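Local atomic coordinates of SusD homolog (Bacteroides thetaiotaomicron VPI-5482, PDB entry 3IV0), a protein that is a SusD-family outer-membrane protein that probably binds sugars at the cell surface, although its own ligand has not been established. Residues G203-I206 with A207-H211; F365-A368 with G369-L373. All coordinates share one frame; numbering follows the deposited sequence.

Overall arrangement
Both interactions are local and buried; the first is within a helix, the second where a strand passes into one. The centre of each lies about 11 Å from the centre of the chain, and both are on the same side of it. Interaction 1 comes first in sequence and lies near the start of helix 202-219. Interaction 2 follows where strand 362-366 ends and helix 367-381 begins. Their centres are about 10 Å apart and they touch. His211 of interaction 1 packs on Phe365 and Leu373 of interaction 2, and Ala207 lies against Phe365. Their packing brings together two helices far apart in sequence, in the helical core.

Interaction 1 (G203-I206 with A207-H211)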
loop_
_atom_site.group_PDB
_atom_site.type_symbol
_atom_site.label_atom_id
_atom_site.label_comp_id
_atom_site.label_asym_id
_atom_site.label_seq_id
_atom_site.Cartn_x
_atom_site.Cartn_y
_atom_site.Cartn_z
ATOM N N GLY A 203 -1.732 -13.681 7.430
ATOM C CA GLY A 203 -0.853 -13.083 6.419
ATOM C C GLY A 203 -0.940 -11.579 6.311
ATOM O O GLY A 203 0.075 -10.894 6.143
ATOM N N SER A 204 -2.129 -11.015 6.483
ATOM C CA SER A 204 -2.299 -9.573 6.510
ATOM C C SER A 204 -1.444 -8.963 7.648
ATOM O O SER A 204 -0.727 -7.950 7.470
ATOM C CB SER A 204 -3.748 -9.211 6.770
ATOM O OG SER A 204 -4.648 -9.873 5.911
ATOM N N VAL A 205 -1.571 -9.570 8.828
ATOM C CA VAL A 205 -0.840 -9.136 10.002
ATOM C C VAL A 205 0.661 -9.214 9.777
ATOM O O VAL A 205 1.376 -8.256 10.075
ATOM C CB VAL A 205 -1.234 -9.937 11.262
ATOM C CG1 VAL A 205 -0.356 -9.554 12.454
ATOM C CG2 VAL A 205 -2.752 -9.717 11.606
ATOM N N ILE A 206 1.137 -10.335 9.234
ATOM C CA ILE A 206 2.565 -10.482 9.002
ATOM C C ILE A 206 3.074 -9.413 8.034
ATOM O O ILE A 206 4.113 -8.787 8.297
ATOM C CB ILE A 206 2.878 -11.899 8.480
ATOM C CG1 ILE A 206 2.630 -12.946 9.580
ATOM C CG2 ILE A 206 4.337 -11.975 7.994
ATOM C CD1 ILE A 206 2.538 -14.368 9.047
ATOM N N ALA A 207 2.396 -9.191 6.924
ATOM C CA ALA A 207 2.855 -8.218 5.942
ATOM C C ALA A 207 2.932 -6.830 6.543
ATOM O O ALA A 207 3.907 -6.089 6.356
ATOM C CB ALA A 207 1.972 -8.217 4.721
ATOM N N LEU A 208 1.909 -6.426 7.288
ATOM C CA LEU A 208 1.899 -5.122 7.917
ATOM C C LEU A 208 3.067 -4.972 8.899
ATOM O O LEU A 208 3.761 -3.969 8.929
ATOM C CB LEU A 208 0.567 -4.868 8.619
ATOM C CG LEU A 208 0.478 -3.555 9.399
ATOM C CD1 LEU A 208 0.859 -2.329 8.556
ATOM C CD2 LEU A 208 -0.888 -3.382 10.056
HETATM N N MSE A 209 3.320 -6.003 9.682
HETATM C CA MSE A 209 4.425 -5.949 10.627
HETATM C C MSE A 209 5.761 -5.838 9.948
HETATM O O MSE A 209 6.650 -5.135 10.432
HETATM C CB MSE A 209 4.385 -7.153 11.550
HETATM C CG MSE A 209 3.205 -7.175 12.565
HETATM SE SE MSE A 209 3.208 -8.695 13.730
HETATM C CE MSE A 209 4.729 -8.221 14.931
HETATM N N MSE A 210 5.906 -6.494 8.793
HETATM C CA MSE A 210 7.146 -6.365 8.048
HETATM C C MSE A 210 7.353 -4.949 7.557
HETATM O O MSE A 210 8.438 -4.392 7.688
HETATM C CB MSE A 210 7.217 -7.342 6.881
HETATM C CG MSE A 210 7.117 -8.768 7.306
HETATM SE SE MSE A 210 6.911 -10.084 5.865
HETATM C CE MSE A 210 8.582 -10.059 5.257
ATOM N N HIS A 211 6.282 -4.328 7.059
ATOM C CA HIS A 211 6.359 -2.948 6.612
ATOM C C HIS A 211 6.682 -2.001 7.757
ATOM O O HIS A 211 7.515 -1.109 7.616
ATOM C CB HIS A 211 5.035 -2.553 5.983
ATOM C CG HIS A 211 4.998 -2.771 4.530
ATOM N ND1 HIS A 211 4.695 -3.981 3.930
ATOM C CD2 HIS A 211 5.250 -1.895 3.541
ATOM C CE1 HIS A 211 4.773 -3.825 2.613
ATOM N NE2 HIS A 211 5.102 -2.571 2.362
#
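Val205 meets Met209 and Ile206 meets Met210 in a local contact within one buried helix, 202-219, close to its start. Each pair is four residues apart, and the two side chains of a pair lie alongside each other and point the same way. Val205 CG1 touches selenium SE of Met209 at 3.9 Å. This branch is anti to its own backbone N (chi1 175°), which puts it on the carbonyl side, where Met209 lies. Met209 CG in turn lies on the side of its own backbone N (chi1 -69°), and this sets SE beside Val205. On the next pair Ile206 CG2 meets SE of Met210 at 3.8 Å, in one of the two conformers of Met210. Both methionines are selenomethionines. The main chain repeats the same spacing. Ala207 N donates to Gly203 O at 3.0 Å and Met210 N to Ile206 O at 3.0 Å, with Leu208 to Ser204 and Met209 to Val205 in between. One turn further on, His211 ND1 makes a weak bond of 3.3 Å to Ala207 O, which sits at the ring edge and in its plane. Leu177 of helix 174-178 touches Val205, Ile206 and Met209, while Val231 and Leu234 of helix 224-238 touch Met210. Ser204 OG bonds to Leu265 O and Ser201 N. The i to i+4 bonding and paired apolar side chains are those of an alpha-helix, here buried among the helices of a SusD-like fold.

Interaction 2 (F365-A368 with G369-L373); sequences FRYA and GALLL
A strand-to-helix junction forms this contact: strand 362-366 gives way to helix 367-381, and Tyr367 packs on Leu371 in the first turn. Arg366 takes the N-cap position. Its carbonyl O accepts from Ala370 N at 3.1 Å, and the next bond runs from Leu371 N to Tyr367 O at 3.0 Å. Leu372 N then reaches Ala368 O at 3.1 Å. Leu371 comes over one face of the Tyr367 ring. Its CD1 makes a CH-pi contact, 4.2 Å from the ring centroid and 14° off the normal. The other methyl, CD2, meets Tyr367 CE1 at 3.8 Å. The ring comes within reach because Tyr367 CG is turned anti to the backbone N (chi1 -172°), on the carbonyl side that faces the following turn. Leu371 CG also lies 3.3 Å from Tyr367 O. Beyond the ring, Tyr367 OH hydrogen-bonds to Glu239 and Arg394. The Arg366 guanidinium makes salt bridges with Glu263, Glu422 and Glu426, and Arg398 is close by. Thus an apolar ring face is covered from within the helix while the polar ends are satisfied from elsewhere. The three acids probably offset the positive charges of both Arg366 and Arg398, and the bonds to Tyr367 OH probably hold the end of that side chain in place.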
loop_
_atom_site.group_PDB
_atom_site.type_symbol
_atom_site.label_atom_id
_atom_site.label_comp_id
_atom_site.label_asym_id
_atom_site.label_seq_id
_atom_site.Cartn_x
_atom_site.Cartn_y
_atom_site.Cartn_z
ATOM N N PHE A 365 -1.174 -5.602 0.091
ATOM C CA PHE A 365 -0.030 -6.457 0.348
ATOM C C PHE A 365 -0.276 -7.746 -0.386
ATOM O O PHE A 365 -1.370 -8.329 -0.303
ATOM C CB PHE A 365 0.117 -6.768 1.835
ATOM C CG PHE A 365 0.298 -5.557 2.726
ATOM C CD1 PHE A 365 1.237 -4.559 2.446
ATOM C CD2 PHE A 365 -0.449 -5.459 3.916
ATOM C CE1 PHE A 365 1.398 -3.492 3.280
ATOM C CE2 PHE A 365 -0.264 -4.360 4.763
ATOM C CZ PHE A 365 0.640 -3.378 4.418
ATOM N N ARG A 366 0.730 -8.256 -1.084
ATOM C CA ARG A 366 0.596 -9.595 -1.647
ATOM C C ARG A 366 1.872 -10.412 -1.494
ATOM O O ARG A 366 2.929 -9.895 -1.081
ATOM C CB ARG A 366 0.117 -9.592 -3.081
ATOM C CG ARG A 366 1.053 -8.960 -4.042
ATOM C CD ARG A 366 0.493 -9.091 -5.475
ATOM N NE ARG A 366 1.222 -8.233 -6.405
ATOM C CZ ARG A 366 2.140 -8.661 -7.272
ATOM N NH1 ARG A 366 2.506 -9.918 -7.349
ATOM N NH2 ARG A 366 2.701 -7.790 -8.082
ATOM N N TYR A 367 1.778 -11.703 -1.761
ATOM C CA TYR A 367 2.817 -12.644 -1.370
ATOM C C TYR A 367 4.146 -12.359 -2.058
ATOM O O TYR A 367 5.184 -12.463 -1.418
ATOM C CB TYR A 367 2.302 -14.049 -1.605
ATOM C CG TYR A 367 3.148 -15.182 -1.087
ATOM C CD1 TYR A 367 3.635 -15.226 0.219
ATOM C CD2 TYR A 367 3.386 -16.280 -1.891
ATOM C CE1 TYR A 367 4.394 -16.313 0.658
ATOM C CE2 TYR A 367 4.089 -17.387 -1.439
ATOM C CZ TYR A 367 4.614 -17.370 -0.195
ATOM O OH TYR A 367 5.323 -18.466 0.247
ATOM N N ALA A 368 4.163 -11.941 -3.322
ATOM C CA ALA A 368 5.437 -11.641 -3.969
ATOM C C ALA A 368 6.124 -10.497 -3.256
ATOM O O ALA A 368 7.352 -10.501 -3.093
ATOM C CB ALA A 368 5.251 -11.268 -5.468
ATOM N N GLY A 369 5.354 -9.476 -2.882
ATOM C CA GLY A 369 5.910 -8.351 -2.122
ATOM C C GLY A 369 6.538 -8.788 -0.822
ATOM O O GLY A 369 7.655 -8.359 -0.490
ATOM N N ALA A 370 5.831 -9.604 -0.057
ATOM C CA ALA A 370 6.307 -10.061 1.231
ATOM C C ALA A 370 7.560 -10.913 1.111
ATOM O O ALA A 370 8.479 -10.738 1.893
ATOM C CB ALA A 370 5.207 -10.812 1.955
ATOM N N LEU A 371 7.637 -11.727 0.070
ATOM C CA LEU A 371 8.853 -12.508 -0.147
ATOM C C LEU A 371 10.025 -11.582 -0.402
ATOM O O LEU A 371 11.139 -11.865 0.006
ATOM C CB LEU A 371 8.662 -13.482 -1.334
ATOM C CG LEU A 371 7.666 -14.588 -1.113
ATOM C CD1 LEU A 371 7.511 -15.395 -2.412
ATOM C CD2 LEU A 371 8.085 -15.493 0.071
ATOM N N LEU A 372 9.794 -10.497 -1.139
ATOM C CA LEU A 372 10.868 -9.537 -1.419
ATOM C C LEU A 372 11.261 -8.762 -0.199
ATOM O O LEU A 372 12.432 -8.459 -0.024
ATOM C CB LEU A 372 10.506 -8.624 -2.584
ATOM C CG LEU A 372 10.381 -9.323 -3.954
ATOM C CD1 LEU A 372 9.719 -8.409 -4.982
ATOM C CD2 LEU A 372 11.732 -9.870 -4.457
ATOM N N LEU A 373 10.331 -8.453 0.698
ATOM C CA LEU A 373 10.690 -7.824 1.973
ATOM C C LEU A 373 11.568 -8.724 2.832
ATOM O O LEU A 373 12.511 -8.278 3.475
ATOM C CB LEU A 373 9.444 -7.433 2.760
ATOM C CG LEU A 373 8.508 -6.373 2.156
ATOM C CD1 LEU A 373 7.391 -6.077 3.167
ATOM C CD2 LEU A 373 9.274 -5.111 1.742
#